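Local coordinates for putative mandelate racemase (Salmonella typhimurium, PDB 2O56), which is of unsettled function but binds magnesium and probably acts as a hydro-lyase (dehydratase) of the enolase superfamily, at residues I94-A97 / A98-I102; I197-L200 / G201-M205; L385-E388 / T389-S393. All blocks are in the same frame, centred on the assembly; numbering follows the deposited sequence. Where two conformers were deposited one is given.

Contact 1 (I94-A97 / A98-I102); sequences IFSA and AMSGI
Ser96 and Ser100 meet one turn apart in the first turns of helix 93-114, in the N-terminal capping domain of this enolase-superfamily protein, where the carbonyl of Ser96 takes two bonds from Ser100. Ser96 O accepts the regular alpha-helical bond from Ser100 N and a second, shorter one from Ser100 OG at 2.6 Å. The hydroxyl comes from above the carbonyl plane, 44° out of it and off the lone pairs. Placing OG beside its own backbone N (chi1 -55°) turns the Ser100 hydroxyl back along the helix to this acceptor. That proton is therefore spent on the helix itself, and Ser100 OG in turn accepts a weak bond from Gly301 N. Ser96 OG serves outward instead: anti to its backbone N, it is hydrogen-bonded to Thr299 O and takes a weak bond from Trp277 NE1, which joins this face of the helix to the barrel domain.

The remaining backbone groups pair regularly: Ala98 N with Ile94 O, Met99 N with Phe95 O at 3.1 Å and Gly101 N with Ala97 O, also at 3.1 Å. The other side chains of this stretch are apolar. Ile94, Phe95 and Ala98 pack against Ala54 and Met58 of helix 52-66, Phe95 also against the loop residues Thr85 and Trp87, Met99 against Trp78 and Met81 of helix 74-83, and Ile94 also against Ile94 of the second subunit. In the conformer given, Met99, modelled in two, makes a Met-aromatic contact with Phe95. The thioether lies at the rim of the ring and not over a face, with Met99 SD 4.7 Å from the Phe95 ring centroid and 82° off the normal; its nearest carbons are Phe95 CD2 and CE2, and SD to CE2 measures 3.6 Å.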
loop_
_atom_site.group_PDB
_atom_site.type_symbol
_atom_site.label_atom_id
_atom_site.label_comp_id
_atom_site.label_asym_id
_atom_site.label_seq_id
_atom_site.Cartn_x
_atom_site.Cartn_y
_atom_site.Cartn_z
ATOM N N ILE A 94 -19.387 -27.061 4.476
ATOM C CA ILE A 94 -20.567 -27.844 4.870
ATOM C C ILE A 94 -21.797 -26.953 5.018
ATOM O O ILE A 94 -22.885 -27.275 4.502
ATOM C CB ILE A 94 -20.365 -28.558 6.217
ATOM C CG1 ILE A 94 -19.042 -29.325 6.245
ATOM C CG2 ILE A 94 -21.625 -29.427 6.577
ATOM C CD1 ILE A 94 -18.818 -30.337 5.107
ATOM N N PHE A 95 -21.629 -25.837 5.723
ATOM C CA PHE A 95 -22.730 -24.908 5.902
ATOM C C PHE A 95 -23.284 -24.432 4.549
ATOM O O PHE A 95 -24.482 -24.529 4.281
ATOM C CB PHE A 95 -22.302 -23.706 6.735
ATOM C CG PHE A 95 -23.463 -22.978 7.320
ATOM C CD1 PHE A 95 -23.870 -23.243 8.610
ATOM C CD2 PHE A 95 -24.205 -22.084 6.561
ATOM C CE1 PHE A 95 -24.960 -22.609 9.136
ATOM C CE2 PHE A 95 -25.325 -21.447 7.107
ATOM C CZ PHE A 95 -25.677 -21.713 8.388
ATOM N N SER A 96 -22.374 -23.964 3.698
ATOM C CA SER A 96 -22.688 -23.445 2.374
ATOM C C SER A 96 -23.365 -24.473 1.477
ATOM O O SER A 96 -24.336 -24.144 0.808
ATOM C CB SER A 96 -21.425 -22.975 1.687
ATOM O OG SER A 96 -21.724 -22.441 0.417
ATOM N N ALA A 97 -22.841 -25.698 1.453
ATOM C CA ALA A 97 -23.394 -26.759 0.592
ATOM C C ALA A 97 -24.828 -27.135 0.961
ATOM O O ALA A 97 -25.664 -27.411 0.089
ATOM C CB ALA A 97 -22.482 -27.994 0.584
ATOM N N ALA A 98 -25.134 -27.114 2.247
ATOM C CA ALA A 98 -26.523 -27.300 2.677
ATOM C C ALA A 98 -27.452 -26.150 2.315
ATOM O O ALA A 98 -28.573 -26.397 1.888
ATOM C CB ALA A 98 -26.601 -27.616 4.157
ATOM N N MET A 99 -26.988 -24.907 2.480
ATOM C CA MET A 99 -27.693 -23.719 1.992
ATOM C C MET A 99 -27.986 -23.826 0.512
ATOM O O MET A 99 -29.054 -23.438 0.058
ATOM C CB MET A 99 -26.846 -22.459 2.202
ATOM C CG MET A 99 -26.927 -21.843 3.580
ATOM S SD MET A 99 -25.726 -20.504 3.697
ATOM C CE MET A 99 -26.722 -19.120 3.132
ATOM N N SER A 100 -26.994 -24.316 -0.235
ATOM C CA SER A 100 -27.051 -24.379 -1.686
ATOM C C SER A 100 -28.132 -25.344 -2.153
ATOM O O SER A 100 -28.908 -25.008 -3.041
ATOM C CB SER A 100 -25.694 -24.833 -2.248
ATOM O OG SER A 100 -24.644 -23.988 -1.793
ATOM N N GLY A 101 -28.176 -26.532 -1.545
ATOM C CA GLY A 101 -29.194 -27.520 -1.852
ATOM C C GLY A 101 -30.582 -26.955 -1.710
ATOM O O GLY A 101 -31.411 -27.107 -2.602
ATOM N N ILE A 102 -30.820 -26.291 -0.583
ATOM C CA ILE A 102 -32.094 -25.639 -0.287
ATOM C C ILE A 102 -32.413 -24.551 -1.291
ATOM O O ILE A 102 -33.530 -24.491 -1.815
ATOM C CB ILE A 102 -32.086 -25.082 1.135
ATOM C CG1 ILE A 102 -32.195 -26.254 2.125
ATOM C CG2 ILE A 102 -33.228 -24.099 1.369
ATOM C CD1 ILE A 102 -31.989 -25.875 3.542
#

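Contact 2 (I197-L200 / G201-M205); sequences ILRL and GYDRM
Leu200 packs on Arg204, one turn on along helix 195-212, while Arg199 lies beside Tyr202 and Asp203 on another side of the same helix, which belongs to the TIM-barrel domain. The isobutyl group of Leu200 lies over one face of the Arg204 guanidinium: Leu200 CG sits 3.6 Å above the plane, over its centre, while Leu200 CD2 comes within 3.7 Å of Arg204 NH2. Leu200 CG stands anti to its backbone N (chi1 -176°), and Arg204 runs extended from CG to NE back along the helix, which brings the flat group beneath the branched carbon. Its rotation is fixed by bonds at its nitrogens: NE to Thr151 O, NH1 to Thr175 O and Met178 O, NH2 to Asp179 O. Four backbone carbonyls thus hold the nitrogens of this buried group.

Arg199 folds over, bent at chi2 and chi3, and lies alongside Tyr202, both pointing the same way. Arg199 NH1 is 3.7 Å from Tyr202 CD2, with guanidinium and ring planes 68° apart. Its charge is paired with Asp195 through NH2. The Asp203 carboxylate, 4.9 Å away measured from Asp203 OD1 to Arg199 NH1, is joined to it by a water, which donates to OD1 at 2.8 Å and accepts a longer bond from NH1. Backbone bonds from Tyr202 N, Asp203 N and Arg204 N to the carbonyls of Leu198, Arg199 and Leu200 continue the regular helix.

Around the helix, Leu198 and Tyr202 pack on helix 228-238, Tyr202 OH bonds to Glu240, Asp203 and Arg204 meet Pro153 and Tyr156 of helix 153-165, and Met205 touches Ile218 and Ala220 of barrel strand 217-221.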
loop_
_atom_site.group_PDB
_atom_site.type_symbol
_atom_site.label_atom_id
_atom_site.label_comp_id
_atom_site.label_asym_id
_atom_site.label_seq_id
_atom_site.Cartn_x
_atom_site.Cartn_y
_atom_site.Cartn_z
ATOM N N ILE A 197 9.763 -36.187 -9.261
ATOM C CA ILE A 197 8.358 -36.126 -8.876
ATOM C C ILE A 197 7.541 -35.343 -9.902
ATOM O O ILE A 197 6.480 -35.796 -10.335
ATOM C CB ILE A 197 8.204 -35.543 -7.452
ATOM C CG1 ILE A 197 9.015 -36.387 -6.459
ATOM C CG2 ILE A 197 6.745 -35.502 -7.055
ATOM C CD1 ILE A 197 9.040 -35.859 -5.040
ATOM N N LEU A 198 8.066 -34.202 -10.338
ATOM C CA LEU A 198 7.325 -33.301 -11.221
ATOM C C LEU A 198 7.604 -33.577 -12.703
ATOM O O LEU A 198 6.802 -33.230 -13.556
ATOM C CB LEU A 198 7.642 -31.841 -10.888
ATOM C CG LEU A 198 7.063 -31.345 -9.559
ATOM C CD1 LEU A 198 7.523 -29.931 -9.289
ATOM C CD2 LEU A 198 5.521 -31.427 -9.556
ATOM N N ARG A 199 8.745 -34.202 -12.989
ATOM C CA ARG A 199 9.152 -34.531 -14.363
ATOM C C ARG A 199 8.174 -35.514 -15.012
ATOM O O ARG A 199 7.837 -35.380 -16.201
ATOM C CB ARG A 199 10.574 -35.115 -14.337
ATOM C CG ARG A 199 11.101 -35.683 -15.657
ATOM C CD ARG A 199 11.526 -34.609 -16.626
ATOM N NE ARG A 199 12.181 -33.472 -15.990
ATOM C CZ ARG A 199 12.105 -32.223 -16.448
ATOM N NH1 ARG A 199 11.413 -31.958 -17.553
ATOM N NH2 ARG A 199 12.719 -31.237 -15.801
ATOM N N LEU A 200 7.725 -36.485 -14.217
ATOM C CA LEU A 200 6.664 -37.403 -14.589
ATOM C C LEU A 200 5.385 -36.681 -15.037
ATOM O O LEU A 200 4.879 -36.921 -16.134
ATOM C CB LEU A 200 6.361 -38.348 -13.427
ATOM C CG LEU A 200 5.324 -39.453 -13.663
ATOM C CD1 LEU A 200 5.695 -40.334 -14.869
ATOM C CD2 LEU A 200 5.181 -40.298 -12.404
ATOM N N GLY A 201 4.877 -35.801 -14.174
ATOM C CA GLY A 201 3.789 -34.887 -14.506
ATOM C C GLY A 201 4.006 -34.119 -15.799
ATOM O O GLY A 201 3.111 -34.074 -16.638
ATOM N N TYR A 202 5.192 -33.522 -15.962
ATOM C CA TYR A 202 5.510 -32.798 -17.189
ATOM C C TYR A 202 5.491 -33.688 -18.441
ATOM O O TYR A 202 5.004 -33.268 -19.500
ATOM C CB TYR A 202 6.883 -32.123 -17.105
ATOM C CG TYR A 202 7.288 -31.526 -18.430
ATOM C CD1 TYR A 202 6.800 -30.283 -18.823
ATOM C CD2 TYR A 202 8.119 -32.225 -19.317
ATOM C CE1 TYR A 202 7.141 -29.740 -20.051
ATOM C CE2 TYR A 202 8.451 -31.692 -20.542
ATOM C CZ TYR A 202 7.965 -30.458 -20.904
ATOM O OH TYR A 202 8.298 -29.919 -22.122
ATOM N N ASP A 203 6.068 -34.885 -18.323
ATOM C CA ASP A 203 6.158 -35.821 -19.463
ATOM C C ASP A 203 4.778 -36.320 -19.884
ATOM O O ASP A 203 4.484 -36.407 -21.074
ATOM C CB ASP A 203 7.037 -37.026 -19.120
ATOM C CG ASP A 203 8.510 -36.680 -19.043
ATOM O OD1 ASP A 203 8.944 -35.644 -19.607
ATOM O OD2 ASP A 203 9.233 -37.451 -18.396
ATOM N N ARG A 204 3.927 -36.635 -18.911
ATOM C CA ARG A 204 2.531 -36.953 -19.213
ATOM C C ARG A 204 1.842 -35.789 -19.937
ATOM O O ARG A 204 1.175 -35.974 -20.958
ATOM C CB ARG A 204 1.756 -37.313 -17.940
ATOM C CG ARG A 204 2.134 -38.646 -17.320
ATOM C CD ARG A 204 1.844 -38.626 -15.847
ATOM N NE ARG A 204 1.881 -39.952 -15.236
ATOM C CZ ARG A 204 1.734 -40.183 -13.936
ATOM N NH1 ARG A 204 1.557 -39.172 -13.093
ATOM N NH2 ARG A 204 1.775 -41.425 -13.474
ATOM N N MET A 205 2.036 -34.581 -19.423
ATOM C CA MET A 205 1.373 -33.409 -19.981
ATOM C C MET A 205 1.888 -33.084 -21.393
ATOM O O MET A 205 1.110 -32.700 -22.273
ATOM C CB MET A 205 1.527 -32.214 -19.037
ATOM C CG MET A 205 0.643 -31.039 -19.386
ATOM S SD MET A 205 -0.979 -31.164 -18.660
ATOM C CE MET A 205 -0.584 -30.992 -16.917
HETATM O O HOH W 1 11.294 -34.104 -19.859
#

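Contact 3 (L385-E388 / T389-S393); sequences LTEE and TMKKS
Leu385 opens the contact by laying its CB 3.8 Å from Met390 CG, a hydrophobic staple-like pairing across the N-terminus of the short helix 387-392. Its carbonyl oxygen, buried here, has no polar partner in the model and faces Met390 CE at 3.7 Å. Thr386 is the N-cap. With OG1 between its backbone N and carbonyl carbon (chi1 64°), the hydroxyl oxygen turns over the first turn and accepts a nearly straight bond from Thr389 N at 3.1 Å. Thr389 OG1 lies 3.0 Å from Thr386 OG1, and the two side chains meet at about a right angle. Glu387 is gripped by three bonds from Lys391, whose chain curls back: Lys391 NZ bonds to Glu387 O at 2.8 Å and forms a salt bridge to Glu387 OE1 at 3.0 Å, on the anti side of the carboxylate. The carbonyl also takes Lys391 N, from the opposite face of its plane. Glu388 stays extended, and its OE2 is 4.0 Å from Lys392 NZ, a charge attraction beyond salt-bridge range. While these charged residues lie on the exposed side, Leu385, just ahead of the helix, and Met390 within it rest on the N-terminal sheet: Leu385 reaches Ile12, Val29 and Phe41 on strands 6-13, 28-34 and 39-44, and Met390 packs on Lys31 and Phe41 of the last two.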
loop_
_atom_site.group_PDB
_atom_site.type_symbol
_atom_site.label_atom_id
_atom_site.label_comp_id
_atom_site.label_asym_id
_atom_site.label_seq_id
_atom_site.Cartn_x
_atom_site.Cartn_y
_atom_site.Cartn_z
ATOM N N LEU A 385 -35.280 -36.287 -9.283
ATOM C CA LEU A 385 -35.021 -37.705 -9.004
ATOM C C LEU A 385 -36.220 -38.535 -9.478
ATOM O O LEU A 385 -37.358 -38.051 -9.473
ATOM C CB LEU A 385 -34.822 -37.910 -7.503
ATOM C CG LEU A 385 -33.566 -37.375 -6.815
ATOM C CD1 LEU A 385 -33.653 -37.767 -5.364
ATOM C CD2 LEU A 385 -32.304 -37.956 -7.460
ATOM N N THR A 386 -35.973 -39.777 -9.873
ATOM C CA THR A 386 -37.086 -40.675 -10.251
ATOM C C THR A 386 -37.788 -41.174 -9.006
ATOM O O THR A 386 -37.169 -41.232 -7.937
ATOM C CB THR A 386 -36.597 -41.921 -10.999
ATOM O OG1 THR A 386 -35.779 -42.700 -10.123
ATOM C CG2 THR A 386 -35.821 -41.551 -12.235
ATOM N N GLU A 387 -39.054 -41.574 -9.153
ATOM C CA GLU A 387 -39.811 -42.190 -8.053
ATOM C C GLU A 387 -39.114 -43.417 -7.457
ATOM O O GLU A 387 -39.117 -43.614 -6.240
ATOM C CB GLU A 387 -41.228 -42.569 -8.505
ATOM C CG GLU A 387 -42.190 -41.386 -8.644
ATOM C CD GLU A 387 -42.408 -40.633 -7.338
ATOM O OE1 GLU A 387 -42.466 -41.276 -6.262
ATOM O OE2 GLU A 387 -42.531 -39.392 -7.392
ATOM N N GLU A 388 -38.518 -44.223 -8.330
ATOM C CA GLU A 388 -37.809 -45.449 -7.938
ATOM C C GLU A 388 -36.597 -45.176 -7.037
ATOM O O GLU A 388 -36.392 -45.851 -6.027
ATOM C CB GLU A 388 -37.354 -46.207 -9.188
ATOM C CG GLU A 388 -36.606 -47.505 -8.897
ATOM C CD GLU A 388 -36.478 -48.411 -10.115
ATOM O OE1 GLU A 388 -37.135 -48.134 -11.145
ATOM O OE2 GLU A 388 -35.720 -49.404 -10.041
ATOM N N THR A 389 -35.793 -44.192 -7.430
ATOM C CA THR A 389 -34.677 -43.723 -6.625
ATOM C C THR A 389 -35.159 -43.205 -5.262
ATOM O O THR A 389 -34.596 -43.552 -4.216
ATOM C CB THR A 389 -33.847 -42.667 -7.403
ATOM O OG1 THR A 389 -33.261 -43.288 -8.563
ATOM C CG2 THR A 389 -32.728 -42.110 -6.545
ATOM N N MET A 390 -36.217 -42.403 -5.273
ATOM C CA MET A 390 -36.716 -41.835 -4.032
ATOM C C MET A 390 -37.267 -42.885 -3.076
ATOM O O MET A 390 -37.090 -42.780 -1.859
ATOM C CB MET A 390 -37.733 -40.759 -4.329
ATOM C CG MET A 390 -37.108 -39.527 -4.980
ATOM S SD MET A 390 -38.197 -38.092 -4.878
ATOM C CE MET A 390 -39.225 -38.316 -6.338
ATOM N N LYS A 391 -37.911 -43.906 -3.637
ATOM C CA LYS A 391 -38.422 -45.046 -2.865
ATOM C C LYS A 391 -37.339 -45.774 -2.087
ATOM O O LYS A 391 -37.559 -46.134 -0.942
ATOM C CB LYS A 391 -39.158 -46.032 -3.781
ATOM C CG LYS A 391 -40.639 -46.169 -3.491
ATOM C CD LYS A 391 -41.486 -45.705 -4.667
ATOM C CE LYS A 391 -42.129 -44.353 -4.396
ATOM N NZ LYS A 391 -41.146 -43.226 -4.417
ATOM N N LYS A 392 -36.172 -45.983 -2.702
ATOM C CA LYS A 392 -35.106 -46.763 -2.066
ATOM C C LYS A 392 -33.965 -45.949 -1.433
ATOM O O LYS A 392 -32.939 -46.506 -1.047
ATOM C CB LYS A 392 -34.559 -47.841 -3.019
ATOM C CG LYS A 392 -33.852 -47.335 -4.255
ATOM C CD LYS A 392 -33.108 -48.469 -4.963
ATOM C CE LYS A 392 -32.258 -47.938 -6.120
ATOM N NZ LYS A 392 -32.961 -48.001 -7.439
ATOM N N SER A 393 -34.138 -44.637 -1.317
ATOM C CA SER A 393 -33.105 -43.783 -0.735
ATOM C C SER A 393 -33.457 -43.441 0.698
ATOM O O SER A 393 -34.521 -42.895 0.944
ATOM C CB SER A 393 -33.002 -42.475 -1.519
ATOM O OG SER A 393 -32.518 -42.668 -2.826
#

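Overall arrangement
All three contacts are local, each within one helix or at its start, so none closes a long loop; they follow in series, neither nested nor crossing. Contact 1 comes first, in helix 93-114 of the N-terminal domain, where serines reach the barrel and apolar residues meet neighbouring helices and a second subunit. Contact 2 lies on a barrel helix, about 37 Å from contact 1 between centres and on the opposite side of the chain's centre. Contact 3, near the C terminus, brings the chain back to the N-terminal sheet just before strand 395-398 joins it. Its centre is about 22 Å from that of contact 1 but about 44 Å from that of contact 2.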